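Side-chain contacts in glutathione transferase (PDB 6ZB6), which probably conjugates glutathione to electrophilic xenobiotics such as herbicides, as phi class glutathione transferases do, and binds S-(p-nitrobenzyl)glutathione in its pocket: residues A[107-110]-A[111-115]; A[116-120]-A[121-125]; A[144-147]-A[148-152]. All blocks are in the same frame, centred on the assembly; numbering follows the deposited sequence.

Contact 1 (A[107-110]-A[111-115]). With NA (sodium ion), chain J.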
loop_
_atom_site.group_PDB
_atom_site.type_symbol
_atom_site.label_atom_id
_atom_site.label_comp_id
_atom_site.label_asym_id
_atom_site.label_seq_id
_atom_site.Cartn_x
_atom_site.Cartn_y
_atom_site.Cartn_z
ATOM N N HIS A 107 3.038 11.477 -1.743
ATOM C CA HIS A 107 3.830 12.624 -1.331
ATOM C C HIS A 107 3.265 13.444 -0.186
ATOM O O HIS A 107 3.957 14.359 0.286
ATOM C CB HIS A 107 4.064 13.552 -2.530
ATOM C CG HIS A 107 4.789 12.873 -3.636
ATOM N ND1 HIS A 107 6.100 12.467 -3.516
ATOM C CD2 HIS A 107 4.368 12.449 -4.852
ATOM C CE1 HIS A 107 6.471 11.861 -4.632
ATOM N NE2 HIS A 107 5.438 11.834 -5.457
ATOM N N THR A 108 2.052 13.160 0.276
ATOM C CA THR A 108 1.503 13.939 1.379
ATOM C C THR A 108 1.041 13.019 2.504
ATOM O O THR A 108 1.487 13.167 3.647
ATOM C CB THR A 108 0.359 14.823 0.882
ATOM O OG1 THR A 108 0.890 15.856 0.044
ATOM C CG2 THR A 108 -0.379 15.461 2.047
ATOM N N TYR A 109 0.184 12.045 2.186
ATOM C CA TYR A 109 -0.374 11.177 3.223
ATOM C C TYR A 109 0.661 10.171 3.708
ATOM O O TYR A 109 0.903 10.058 4.910
ATOM C CB TYR A 109 -1.624 10.473 2.688
ATOM C CG TYR A 109 -2.260 9.404 3.569
ATOM C CD1 TYR A 109 -1.769 8.107 3.593
ATOM C CD2 TYR A 109 -3.379 9.695 4.344
ATOM C CE1 TYR A 109 -2.371 7.115 4.381
ATOM C CE2 TYR A 109 -3.985 8.717 5.133
ATOM C CZ TYR A 109 -3.479 7.440 5.145
ATOM O OH TYR A 109 -4.069 6.475 5.916
ATOM N N ASN A 110 1.297 9.441 2.792
ATOM C CA ASN A 110 2.214 8.426 3.290
ATOM C C ASN A 110 3.433 9.031 3.984
ATOM O O ASN A 110 3.903 8.454 4.969
ATOM C CB ASN A 110 2.674 7.469 2.184
ATOM C CG ASN A 110 3.129 6.143 2.755
ATOM O OD1 ASN A 110 2.377 5.479 3.490
ATOM N ND2 ASN A 110 4.366 5.776 2.483
ATOM N N PRO A 111 3.985 10.167 3.532
ATOM C CA PRO A 111 5.085 10.776 4.302
ATOM C C PRO A 111 4.689 11.200 5.707
ATOM O O PRO A 111 5.557 11.279 6.584
ATOM C CB PRO A 111 5.493 11.975 3.437
ATOM C CG PRO A 111 5.231 11.492 2.052
ATOM C CD PRO A 111 3.919 10.742 2.169
ATOM N N ALA A 112 3.412 11.461 5.959
ATOM C CA ALA A 112 2.997 11.787 7.317
ATOM C C ALA A 112 2.721 10.548 8.158
ATOM O O ALA A 112 2.994 10.552 9.369
ATOM C CB ALA A 112 1.756 12.680 7.281
ATOM N N LEU A 113 2.189 9.486 7.549
ATOM C CA LEU A 113 1.781 8.290 8.287
ATOM C C LEU A 113 2.915 7.279 8.411
ATOM O O LEU A 113 3.139 6.718 9.486
ATOM C CB LEU A 113 0.558 7.652 7.602
ATOM C CG LEU A 113 0.012 6.322 8.132
ATOM C CD1 LEU A 113 -1.519 6.320 8.135
ATOM C CD2 LEU A 113 0.562 5.140 7.323
ATOM N N SER A 114 3.664 7.064 7.331
ATOM C CA SER A 114 4.755 6.093 7.346
ATOM C C SER A 114 5.738 6.245 8.506
ATOM O O SER A 114 6.133 5.212 9.075
ATOM C CB SER A 114 5.504 6.165 5.998
ATOM O OG SER A 114 6.534 5.209 5.956
ATOM N N PRO A 115 6.176 7.446 8.907
ATOM C CA PRO A 115 7.128 7.517 10.027
ATOM C C PRO A 115 6.592 6.920 11.306
ATOM O O PRO A 115 7.365 6.338 12.083
ATOM C CB PRO A 115 7.383 9.021 10.175
ATOM C CG PRO A 115 7.156 9.555 8.810
ATOM C CD PRO A 115 5.962 8.780 8.319
HETATM NA NA NA J . 1.999 17.918 1.647
HETATM O O HOH W 1 4.585 17.232 2.021
#

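Contact 2 (A[116-120]-A[121-125]). With GTB (S-(p-nitrobenzyl)glutathione), chain G.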
loop_
_atom_site.group_PDB
_atom_site.type_symbol
_atom_site.label_atom_id
_atom_site.label_comp_id
_atom_site.label_asym_id
_atom_site.label_seq_id
_atom_site.Cartn_x
_atom_site.Cartn_y
_atom_site.Cartn_z
ATOM N N ILE A 116 5.284 7.033 11.545
ATOM C CA ILE A 116 4.705 6.443 12.745
ATOM C C ILE A 116 4.798 4.925 12.689
ATOM O O ILE A 116 5.099 4.275 13.696
ATOM C CB ILE A 116 3.257 6.929 12.937
ATOM C CG1 ILE A 116 3.232 8.459 13.040
ATOM C CG2 ILE A 116 2.644 6.312 14.217
ATOM C CD1 ILE A 116 1.909 9.091 12.665
ATOM N N VAL A 117 4.569 4.335 11.513
ATOM C CA VAL A 117 4.714 2.889 11.362
ATOM C C VAL A 117 6.163 2.473 11.591
ATOM O O VAL A 117 6.443 1.498 12.302
ATOM C CB VAL A 117 4.209 2.435 9.979
ATOM C CG1 VAL A 117 4.525 0.963 9.763
ATOM C CG2 VAL A 117 2.716 2.694 9.858
ATOM N N TYR A 118 7.108 3.211 10.990
ATOM C CA TYR A 118 8.528 2.921 11.185
ATOM C C TYR A 118 8.907 2.996 12.654
ATOM O O TYR A 118 9.531 2.077 13.198
ATOM C CB TYR A 118 9.385 3.903 10.385
ATOM C CG TYR A 118 9.678 3.455 8.979
ATOM C CD1 TYR A 118 10.770 2.642 8.701
ATOM C CD2 TYR A 118 8.860 3.843 7.922
ATOM C CE1 TYR A 118 11.041 2.229 7.406
ATOM C CE2 TYR A 118 9.117 3.434 6.625
ATOM C CZ TYR A 118 10.208 2.627 6.374
ATOM O OH TYR A 118 10.461 2.227 5.084
ATOM N N GLN A 119 8.540 4.094 13.312
ATOM C CA GLN A 119 9.009 4.322 14.672
ATOM C C GLN A 119 8.339 3.390 15.675
ATOM O O GLN A 119 8.967 3.008 16.668
ATOM C CB GLN A 119 8.771 5.776 15.068
ATOM C CG GLN A 119 9.599 6.785 14.299
ATOM C CD GLN A 119 11.081 6.651 14.575
ATOM O OE1 GLN A 119 11.482 6.158 15.624
ATOM N NE2 GLN A 119 11.906 7.090 13.624
ATOM N N CYS A 120 7.082 3.004 15.436
ATOM C CA CYS A 120 6.325 2.235 16.414
ATOM C C CYS A 120 6.357 0.736 16.135
ATOM O O CYS A 120 6.214 -0.055 17.074
ATOM C CB CYS A 120 4.869 2.715 16.437
ATOM S SG CYS A 120 4.622 4.365 17.103
ATOM N N LEU A 121 6.586 0.331 14.881
ATOM C CA LEU A 121 6.525 -1.076 14.481
ATOM C C LEU A 121 7.844 -1.557 13.891
ATOM O O LEU A 121 8.498 -2.418 14.488
ATOM C CB LEU A 121 5.383 -1.277 13.486
ATOM C CG LEU A 121 4.077 -1.872 13.994
ATOM C CD1 LEU A 121 3.267 -2.399 12.814
ATOM C CD2 LEU A 121 4.366 -2.974 14.995
ATOM N N PHE A 122 8.256 -1.028 12.732
ATOM C CA PHE A 122 9.409 -1.562 12.014
ATOM C C PHE A 122 10.688 -1.429 12.835
ATOM O O PHE A 122 11.422 -2.405 13.020
ATOM C CB PHE A 122 9.578 -0.847 10.669
ATOM C CG PHE A 122 8.448 -1.078 9.673
ATOM C CD1 PHE A 122 7.592 -2.169 9.784
ATOM C CD2 PHE A 122 8.263 -0.194 8.606
ATOM C CE1 PHE A 122 6.564 -2.369 8.862
ATOM C CE2 PHE A 122 7.244 -0.390 7.683
ATOM C CZ PHE A 122 6.390 -1.483 7.813
ATOM N N ASN A 123 10.978 -0.220 13.326
ATOM C CA ASN A 123 12.245 0.010 14.024
ATOM C C ASN A 123 12.418 -0.877 15.251
ATOM O O ASN A 123 13.461 -1.546 15.352
ATOM C CB ASN A 123 12.388 1.495 14.384
ATOM C CG ASN A 123 12.845 2.344 13.208
ATOM O OD1 ASN A 123 12.817 1.908 12.052
ATOM N ND2 ASN A 123 13.259 3.573 13.498
ATOM N N PRO A 124 11.473 -0.949 16.207
ATOM C CA PRO A 124 11.724 -1.784 17.390
ATOM C C PRO A 124 11.705 -3.277 17.089
ATOM O O PRO A 124 12.601 -4.007 17.521
ATOM C CB PRO A 124 10.599 -1.384 18.354
ATOM C CG PRO A 124 9.546 -0.794 17.506
ATOM C CD PRO A 124 10.229 -0.167 16.341
ATOM N N MET A 125 10.702 -3.745 16.348
ATOM C CA MET A 125 10.583 -5.177 16.087
ATOM C C MET A 125 11.638 -5.648 15.090
ATOM O O MET A 125 12.439 -6.543 15.386
ATOM C CB MET A 125 9.179 -5.495 15.574
ATOM C CG MET A 125 8.056 -4.957 16.445
ATOM S SD MET A 125 6.595 -5.957 16.212
ATOM C CE MET A 125 7.200 -7.375 17.101
HETATM N N1 GTB G . 9.512 3.115 -3.908
HETATM C CA1 GTB G . 9.786 1.701 -3.702
HETATM C C1 GTB G . 8.550 0.882 -4.103
HETATM O O11 GTB G . 7.390 1.322 -3.870
HETATM O O12 GTB G . 8.675 -0.237 -4.670
HETATM C CB1 GTB G . 10.127 1.504 -2.221
HETATM C CG1 GTB G . 10.392 0.019 -1.981
HETATM C CD1 GTB G . 10.960 -0.228 -0.594
HETATM O OE1 GTB G . 11.150 0.666 0.173
HETATM N N2 GTB G . 11.262 -1.588 -0.220
HETATM C CA2 GTB G . 11.807 -1.808 1.104
HETATM C C2 GTB G . 13.219 -2.353 0.951
HETATM O O2 GTB G . 13.486 -3.189 0.145
HETATM C CB2 GTB G . 10.922 -2.804 1.858
HETATM S SG2 GTB G . 9.286 -2.034 2.139
HETATM N N3 GTB G . 14.263 -1.822 1.793
HETATM C CA3 GTB G . 15.606 -2.347 1.653
HETATM C C3 GTB G . 16.584 -1.223 1.323
HETATM O O31 GTB G . 17.815 -1.387 1.546
HETATM O O32 GTB G . 16.169 -0.138 0.830
HETATM C "C'" GTB G . 9.495 -0.646 3.293
HETATM C "C1'" GTB G . 10.059 -1.189 4.603
HETATM C "C2'" GTB G . 11.322 -0.803 5.023
HETATM C "C3'" GTB G . 11.842 -1.292 6.212
HETATM C "C4'" GTB G . 11.095 -2.166 6.988
HETATM N N41 GTB G . 11.639 -2.687 8.240
HETATM O O41 GTB G . 12.868 -2.222 8.743
HETATM O O42 GTB G . 11.043 -3.509 8.827
HETATM C "C5'" GTB G . 9.829 -2.554 6.564
HETATM C "C6'" GTB G . 9.308 -2.066 5.373
#

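Contact 3 (A[144-147]-A[148-152])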
loop_
_atom_site.group_PDB
_atom_site.type_symbol
_atom_site.label_atom_id
_atom_site.label_comp_id
_atom_site.label_asym_id
_atom_site.label_seq_id
_atom_site.Cartn_x
_atom_site.Cartn_y
_atom_site.Cartn_z
ATOM N N LYS A 144 -2.623 14.426 11.384
ATOM C CA LYS A 144 -3.927 14.971 11.751
ATOM C C LYS A 144 -4.367 16.047 10.766
ATOM O O LYS A 144 -5.536 16.085 10.358
ATOM C CB LYS A 144 -3.891 15.535 13.172
ATOM C CG LYS A 144 -3.904 14.487 14.286
ATOM C CD LYS A 144 -3.595 15.140 15.635
ATOM C CE LYS A 144 -3.485 14.102 16.745
ATOM N NZ LYS A 144 -3.025 14.722 18.028
ATOM N N LYS A 145 -3.439 16.916 10.350
ATOM C CA LYS A 145 -3.795 17.950 9.380
ATOM C C LYS A 145 -4.187 17.331 8.046
ATOM O O LYS A 145 -5.167 17.752 7.421
ATOM C CB LYS A 145 -2.640 18.936 9.197
ATOM C CG LYS A 145 -2.352 19.812 10.416
ATOM C CD LYS A 145 -3.619 20.441 10.984
ATOM C CE LYS A 145 -3.358 21.113 12.338
ATOM N NZ LYS A 145 -4.535 21.038 13.266
ATOM N N VAL A 146 -3.436 16.327 7.597
ATOM C CA VAL A 146 -3.812 15.587 6.391
ATOM C C VAL A 146 -5.207 14.988 6.553
ATOM O O VAL A 146 -6.060 15.089 5.662
ATOM C CB VAL A 146 -2.767 14.495 6.090
ATOM C CG1 VAL A 146 -3.228 13.599 4.926
ATOM C CG2 VAL A 146 -1.420 15.115 5.791
ATOM N N LEU A 147 -5.462 14.357 7.701
ATOM C CA LEU A 147 -6.736 13.671 7.873
ATOM C C LEU A 147 -7.904 14.649 7.872
ATOM O O LEU A 147 -8.985 14.308 7.385
ATOM C CB LEU A 147 -6.718 12.834 9.158
ATOM C CG LEU A 147 -5.832 11.575 9.076
ATOM C CD1 LEU A 147 -5.885 10.809 10.416
ATOM C CD2 LEU A 147 -6.269 10.682 7.933
ATOM N N GLU A 148 -7.706 15.870 8.379
ATOM C CA GLU A 148 -8.743 16.891 8.265
ATOM C C GLU A 148 -9.127 17.143 6.809
ATOM O O GLU A 148 -10.310 17.341 6.503
ATOM C CB GLU A 148 -8.279 18.186 8.930
ATOM C CG GLU A 148 -8.258 18.072 10.476
ATOM C CD GLU A 148 -7.626 19.269 11.168
ATOM O OE1 GLU A 148 -7.367 20.294 10.500
ATOM O OE2 GLU A 148 -7.373 19.174 12.391
ATOM N N VAL A 149 -8.147 17.146 5.899
ATOM C CA VAL A 149 -8.457 17.314 4.481
ATOM C C VAL A 149 -9.181 16.087 3.939
ATOM O O VAL A 149 -10.161 16.206 3.192
ATOM C CB VAL A 149 -7.171 17.604 3.683
ATOM C CG1 VAL A 149 -7.472 17.651 2.188
ATOM C CG2 VAL A 149 -6.523 18.903 4.164
ATOM N N TYR A 150 -8.714 14.885 4.302
ATOM C CA TYR A 150 -9.389 13.671 3.848
ATOM C C TYR A 150 -10.823 13.628 4.351
ATOM O O TYR A 150 -11.738 13.214 3.629
ATOM C CB TYR A 150 -8.630 12.429 4.326
ATOM C CG TYR A 150 -7.487 11.979 3.418
ATOM C CD1 TYR A 150 -6.459 12.853 3.067
ATOM C CD2 TYR A 150 -7.424 10.676 2.951
ATOM C CE1 TYR A 150 -5.409 12.437 2.257
ATOM C CE2 TYR A 150 -6.373 10.250 2.131
ATOM C CZ TYR A 150 -5.369 11.133 1.799
ATOM O OH TYR A 150 -4.344 10.711 0.978
ATOM N N GLU A 151 -11.034 14.057 5.595
ATOM C CA GLU A 151 -12.375 14.039 6.165
ATOM C C GLU A 151 -13.319 14.914 5.358
ATOM O O GLU A 151 -14.454 14.515 5.071
ATOM C CB GLU A 151 -12.318 14.497 7.618
ATOM C CG GLU A 151 -13.663 14.561 8.306
ATOM C CD GLU A 151 -14.261 13.191 8.566
ATOM O OE1 GLU A 151 -13.564 12.166 8.408
ATOM O OE2 GLU A 151 -15.440 13.145 8.938
ATOM N N ALA A 152 -12.863 16.111 4.976
ATOM C CA ALA A 152 -13.676 16.984 4.138
ATOM C C ALA A 152 -13.908 16.365 2.763
ATOM O O ALA A 152 -15.033 16.386 2.251
ATOM C CB ALA A 152 -13.013 18.358 4.011
HETATM O O HOH W 2 -5.661 20.558 7.703
HETATM O O HOH W 3 -6.010 22.497 11.524
HETATM O O HOH W 4 -5.016 18.951 14.602
#

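Contact 1 (A[107-110]-A[111-115])
Between Tyr109 and Leu113, and again between Asn110 and Ser114, the helix keeps its regular turn, with Leu113 N 3.0 Å from Tyr109 O and Ser114 N 2.8 Å from Asn110 O, although Pro111 and Pro115 have no N-H to give and leave the helix kinked. The turn just before, at 107-109, is of the wider pi type, and Ala112 N is shared weakly between Thr108 O and Tyr109 O. In the place of the missing N-H, the proline ring lies against the preceding turn: Pro111 CG is 3.6 Å from His107 C, and Pro111 CD packs beside the backbone of Thr108.

Tyr109 and Leu113, one turn apart, run side by side and point the same way. With CG anti to the backbone N (chi1 173°), the Tyr109 ring extends alongside Leu113, whose CD1 approaches the ring obliquely, 3.4 Å from Tyr109 OH and 3.7 Å from Tyr109 CZ. The hydroxyl is hydrogen-bonded to Thr176 OG1, which would help hold the far end of the ring. Asn110 lays its amide over the next turn, ND2 lying 3.7 Å from Ser114 CB. At the other end Thr108 OG1 binds a sodium ion at 2.8 Å, together with a water that reaches weakly back to His107 O.

Asn110, Leu113 and Ser114 all touch Tyr175 on helix 173-179, while Thr108 and Tyr109 lean on Val146. The arrangement is that of a proline-kinked core helix in the all-helical C-terminal domain of the glutathione transferase fold.

Contact 2 (A[116-120]-A[121-125])
Tyr118 and Phe122 meet in a T-shaped stack one turn apart on a helix of the C-terminal domain, where in the glutathione transferase fold the second, hydrophobic half of the substrate pocket is formed. The edge of Phe122 is directed at the face of Tyr118, CD2 standing over the centre of the tyrosine ring; the centroids are 5.1 Å apart and the planes stand at 89°.

Phe122 is the central element. Its CG lies anti to the carbonyl carbon (chi1 -65°), which places the ring between a protein methyl and the ligand. Over one face comes Val117 CG1, in a CH-pi contact 3.8 Å from the Phe122 ring centroid and displaced toward the rim. Over the opposite face lies the nitrobenzyl group of the bound S-(p-nitrobenzyl)glutathione, its C5' 3.5 Å from Phe122 CD2. Tyr118 reaches the same group with its hydroxyl, OH being 3.2 Å from C2' of the ligand. Both aromatic side chains thus pack against the same face of the benzyl ring.

The backbone beneath departs from a regular helix. Val117 O accepts from both Leu121 N (2.8 Å), as in an ordinary turn, and Phe122 N (3.1 Å), the two donors arriving from opposite faces of its plane; Tyr118 O takes Asn123 N at 2.7 Å in the carbonyl plane. The Phe122 and Asn123 bonds are the i+5 bonds of pi-type turns. Asn123 tucks its OD1 against the edge of the Tyr118 ring, in plane with it. Gln119, bent at chi2, sets its amide at 75° to that of Asn123, and its OE1 is hydrogen-bonded to Asp132 N. Pro124 cannot donate, and instead brings its ring carbon CG to within 3.4 Å of Cys120 O.

Contact 3 (A[144-147]-A[148-152])
Lys145 and Glu148 lie side by side and point the same way, joined by a long salt bridge of 3.5 Å between Lys145 NZ and Glu148 OE2. The lysine curls to get there, its chain bent at chi2 (-48°) and again at chi4, while the glutamate runs extended beyond CG. Water reinforces the pair: one molecule lies 2.7 Å from Lys145 NZ and 2.8 Å from Glu148 OE1, a second spans NZ and OE2, and a third links Glu148 OE1 to the backbone at Lys145 O. The charges are thus solvated as well as paired.

On another side of the helix Val146 CG1 packs 3.6 Å from Tyr150 CE1, the two side chains again running alongside each other. A regular backbone bond, Tyr150 N to Val146 O at 3.0 Å, sets this spacing. Further out, His172 NE2 is hydrogen-bonded to Tyr150 OH, and Glu151 spreads its carboxylate between His193 ND1 and Val194 N at the start of helix 192-202.

Helix 133-156 therefore presents a wet, charged surface at Lys145 and Glu148, while Val146, Leu147 and Tyr150 pack on helix 92-127 and Leu147, Tyr150 and Glu151 meet helix 192-202.

Overall arrangement
The three contacts illustrate how side-chain pairs along two successive helices of one domain serve different surroundings. Contacts 1 and 2 follow each other on helix 92-127 with centres 14 Å apart; contact 3, on helix 133-156, has its centre 13 Å from that of contact 1 and packs against it, Tyr109 CB coming 3.2 Å from Tyr150 OH and Thr108 CG2 3.9 Å from Val146 CG2. Contacts 2 and 3 do not touch, their centres being 23 Å apart and nearest atoms about 7 Å. Contact 2 is pocket wall and meets the ligand directly, whereas the Ser114 side chain of contact 1 stays about 7 Å from it. Contacts 1 and 3 share the helix-helix interface, with the salt-bridged pair of contact 3 on the outer surface.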